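PDB 4MY3: GCN5-related N-acetyltransferase, which probably transfers an acetyl group from acetyl-CoA to amino groups of its substrates, possibly including aminoglycosides. Local coordinates for residues R23-S28 with G87-P92. Numbering follows the deposited sequence.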
ATOM      1  N   ARG B  23     -34.366  -6.480  -6.145  1.00 29.32           N
ATOM      2  CA  ARG B  23     -34.326  -5.142  -5.568  1.00 33.36           C
ATOM      3  C   ARG B  23     -33.875  -5.207  -4.108  1.00 29.78           C
ATOM      4  O   ARG B  23     -33.011  -4.442  -3.693  1.00 28.58           O
ATOM      5  CB  ARG B  23     -35.681  -4.432  -5.665  1.00 34.70           C
ATOM      6  CG  ARG B  23     -35.651  -3.016  -5.080  1.00 37.00           C
ATOM      7  CD  ARG B  23     -37.039  -2.448  -4.802  1.00 39.38           C
ATOM      8  NE  ARG B  23     -37.803  -3.300  -3.897  1.00 39.65           N
ATOM      9  CZ  ARG B  23     -39.015  -3.764  -4.173  1.00 43.45           C
ATOM     10  NH1 ARG B  23     -39.604  -3.439  -5.324  1.00 46.13           N
ATOM     11  NH2 ARG B  23     -39.640  -4.549  -3.303  1.00 43.23           N
ATOM     12  N   VAL B  24     -34.456  -6.127  -3.342  1.00 26.92           N
ATOM     13  CA  VAL B  24     -34.096  -6.270  -1.943  1.00 25.46           C
ATOM     14  C   VAL B  24     -32.639  -6.679  -1.845  1.00 25.62           C
ATOM     15  O   VAL B  24     -31.899  -6.236  -0.960  1.00 24.76           O
ATOM     16  CB  VAL B  24     -34.962  -7.333  -1.216  1.00 34.50           C
ATOM     17  CG1 VAL B  24     -34.547  -7.443   0.257  1.00 20.80           C
ATOM     18  CG2 VAL B  24     -36.462  -7.020  -1.342  1.00 23.06           C
ATOM     19  N   ARG B  25     -32.232  -7.536  -2.768  1.00 26.22           N
ATOM     20  CA  ARG B  25     -30.884  -8.071  -2.761  1.00 23.66           C
ATOM     21  C   ARG B  25     -29.824  -7.013  -3.064  1.00 24.56           C
ATOM     22  O   ARG B  25     -28.756  -7.012  -2.459  1.00 28.09           O
ATOM     23  CB  ARG B  25     -30.783  -9.220  -3.752  1.00 24.50           C
ATOM     24  CG  ARG B  25     -29.412  -9.786  -3.890  1.00 24.90           C
ATOM     25  CD  ARG B  25     -29.371 -10.793  -5.001  1.00 29.35           C
ATOM     26  NE  ARG B  25     -28.057 -11.409  -5.089  1.00 33.72           N
ATOM     27  CZ  ARG B  25     -26.965 -10.795  -5.542  1.00 35.76           C
ATOM     28  NH1 ARG B  25     -25.818 -11.453  -5.587  1.00 35.88           N
ATOM     29  NH2 ARG B  25     -27.016  -9.533  -5.955  1.00 36.97           N
ATOM     30  N   ALA B  26     -30.113  -6.108  -3.986  1.00 26.18           N
ATOM     31  CA  ALA B  26     -29.143  -5.078  -4.334  1.00 27.34           C
ATOM     32  C   ALA B  26     -28.749  -4.239  -3.114  1.00 26.44           C
ATOM     33  O   ALA B  26     -27.647  -3.703  -3.043  1.00 26.82           O
ATOM     34  CB  ALA B  26     -29.674  -4.203  -5.446  1.00 29.40           C
ATOM     35  N   ARG B  27     -29.645  -4.148  -2.140  1.00 27.71           N
ATOM     36  CA  ARG B  27     -29.367  -3.393  -0.922  1.00 30.04           C
ATOM     37  C   ARG B  27     -28.563  -4.195   0.113  1.00 31.13           C
ATOM     38  O   ARG B  27     -28.152  -3.657   1.136  1.00 31.89           O
ATOM     39  CB  ARG B  27     -30.668  -2.841  -0.338  1.00 29.32           C
ATOM     40  CG  ARG B  27     -31.301  -1.785  -1.243  1.00 30.65           C
ATOM     41  CD  ARG B  27     -32.798  -1.713  -1.103  1.00 29.22           C
ATOM     42  NE  ARG B  27     -33.301  -0.419  -1.554  1.00 31.74           N
ATOM     43  CZ  ARG B  27     -33.534  -0.098  -2.822  1.00 33.14           C
ATOM     44  NH1 ARG B  27     -33.996   1.111  -3.128  1.00 29.78           N
ATOM     45  NH2 ARG B  27     -33.300  -0.988  -3.778  1.00 33.81           N
ATOM     46  N   SER B  28     -28.322  -5.468  -0.184  1.00 32.87           N
ATOM     47  CA  SER B  28     -27.445  -6.314   0.620  1.00 34.26           C
ATOM     48  C   SER B  28     -26.112  -6.644  -0.076  1.00 36.87           C
ATOM     49  O   SER B  28     -25.067  -6.635   0.565  1.00 39.28           O
ATOM     50  CB  SER B  28     -28.163  -7.604   1.013  1.00 35.25           C
ATOM     51  OG  SER B  28     -29.373  -7.319   1.708  1.00 36.71           O
ATOM     52  N   GLY B  87     -28.685 -16.749  -0.093  1.00 24.14           N
ATOM     53  CA  GLY B  87     -29.369 -15.536  -0.501  1.00 27.30           C
ATOM     54  C   GLY B  87     -30.310 -14.931   0.532  1.00 30.76           C
ATOM     55  O   GLY B  87     -31.330 -14.344   0.157  1.00 33.60           O
ATOM     56  N   VAL B  88     -29.985 -15.062   1.818  1.00 17.61           N
ATOM     57  CA  VAL B  88     -30.830 -14.482   2.853  1.00 16.89           C
ATOM     58  C   VAL B  88     -30.745 -12.965   2.810  1.00 18.77           C
ATOM     59  O   VAL B  88     -29.704 -12.396   3.121  1.00 18.06           O
ATOM     60  CB  VAL B  88     -30.459 -14.963   4.284  1.00 15.97           C
ATOM     61  CG1 VAL B  88     -31.362 -14.306   5.302  1.00 15.48           C
ATOM     62  CG2 VAL B  88     -30.586 -16.462   4.395  1.00 18.71           C
ATOM     63  N   VAL B  89     -31.839 -12.310   2.421  1.00 20.20           N
ATOM     64  CA  VAL B  89     -31.871 -10.848   2.345  1.00 17.73           C
ATOM     65  C   VAL B  89     -33.063 -10.224   3.078  1.00 17.41           C
ATOM     66  O   VAL B  89     -34.139 -10.792   3.162  1.00 21.57           O
ATOM     67  CB  VAL B  89     -31.850 -10.383   0.893  1.00 19.05           C
ATOM     68  CG1 VAL B  89     -30.564 -10.816   0.252  1.00 19.51           C
ATOM     69  CG2 VAL B  89     -33.031 -10.958   0.135  1.00 19.74           C
ATOM     70  N   VAL B  90     -32.868  -9.040   3.622  1.00 21.43           N
ATOM     71  CA  VAL B  90     -33.954  -8.362   4.312  1.00 21.97           C
ATOM     72  C   VAL B  90     -33.836  -6.894   3.965  1.00 17.86           C
ATOM     73  O   VAL B  90     -32.765  -6.328   4.107  1.00 19.86           O
ATOM     74  CB  VAL B  90     -33.855  -8.526   5.854  1.00 16.25           C
ATOM     75  CG1 VAL B  90     -34.836  -7.594   6.539  1.00 17.42           C
ATOM     76  CG2 VAL B  90     -34.091  -9.960   6.275  1.00 15.75           C
ATOM     77  N   ALA B  91     -34.909  -6.276   3.489  1.00 18.54           N
ATOM     78  CA  ALA B  91     -34.862  -4.846   3.172  1.00 19.38           C
ATOM     79  C   ALA B  91     -34.451  -4.019   4.406  1.00 22.66           C
ATOM     80  O   ALA B  91     -34.892  -4.299   5.514  1.00 22.81           O
ATOM     81  CB  ALA B  91     -36.202  -4.387   2.634  1.00 20.22           C
ATOM     82  N   PRO B  92     -33.596  -3.005   4.217  1.00 24.69           N
ATOM     83  CA  PRO B  92     -33.061  -2.199   5.324  1.00 24.18           C
ATOM     84  C   PRO B  92     -34.099  -1.595   6.299  1.00 25.47           C
ATOM     85  O   PRO B  92     -33.832  -1.639   7.507  1.00 25.28           O
ATOM     86  CB  PRO B  92     -32.273  -1.101   4.596  1.00 24.28           C
ATOM     87  CG  PRO B  92     -31.846  -1.728   3.334  1.00 24.34           C
ATOM     88  CD  PRO B  92     -32.978  -2.633   2.928  1.00 26.91           C
TER
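V24 drives one methyl between V89 and A91, into the corner where strand 78-90 ends. With CG1 anti to the backbone N (chi1 -180°), that methyl comes down on the V90-A91 peptide. V24 CG1 lies 3.5 Å from A91 N. It also sits beside the V89 side chain, whose CG2 is 3.8 Å from V24 CG1. V24, V89 and A91 form the tight, buried centre, where helix segment 23-28 runs at 92° to strand residues 87-90.

V89 turns its other methyl, CG1, to the more open edge of the contact, 4.1 Å from R25 CA and 4.0 Å from S28 OG; R25 and S28 are partly exposed. Toward R27 contact between the segments thins to the aliphatic base of its side chain, which crosses the P92 ring at about a right angle, R27 CB to P92 CD being 4.0 Å. The second subunit covers this side: its Y207 packs on P92 and its hydroxyl takes a hydrogen bond from R27 NE.

No hydrogen bond joins the two segments directly. R95, an acetyl-CoA-binding residue, links them instead: its NE bonds to V90 O, while its NH2 makes weak bonds to S28 OG and R27 O. V88 and V90, also of that site, leave the backbone pointing away from the helix. An apolar contact with its polar link through R95 implies that the helix end and the GNAT cofactor site are probably coupled.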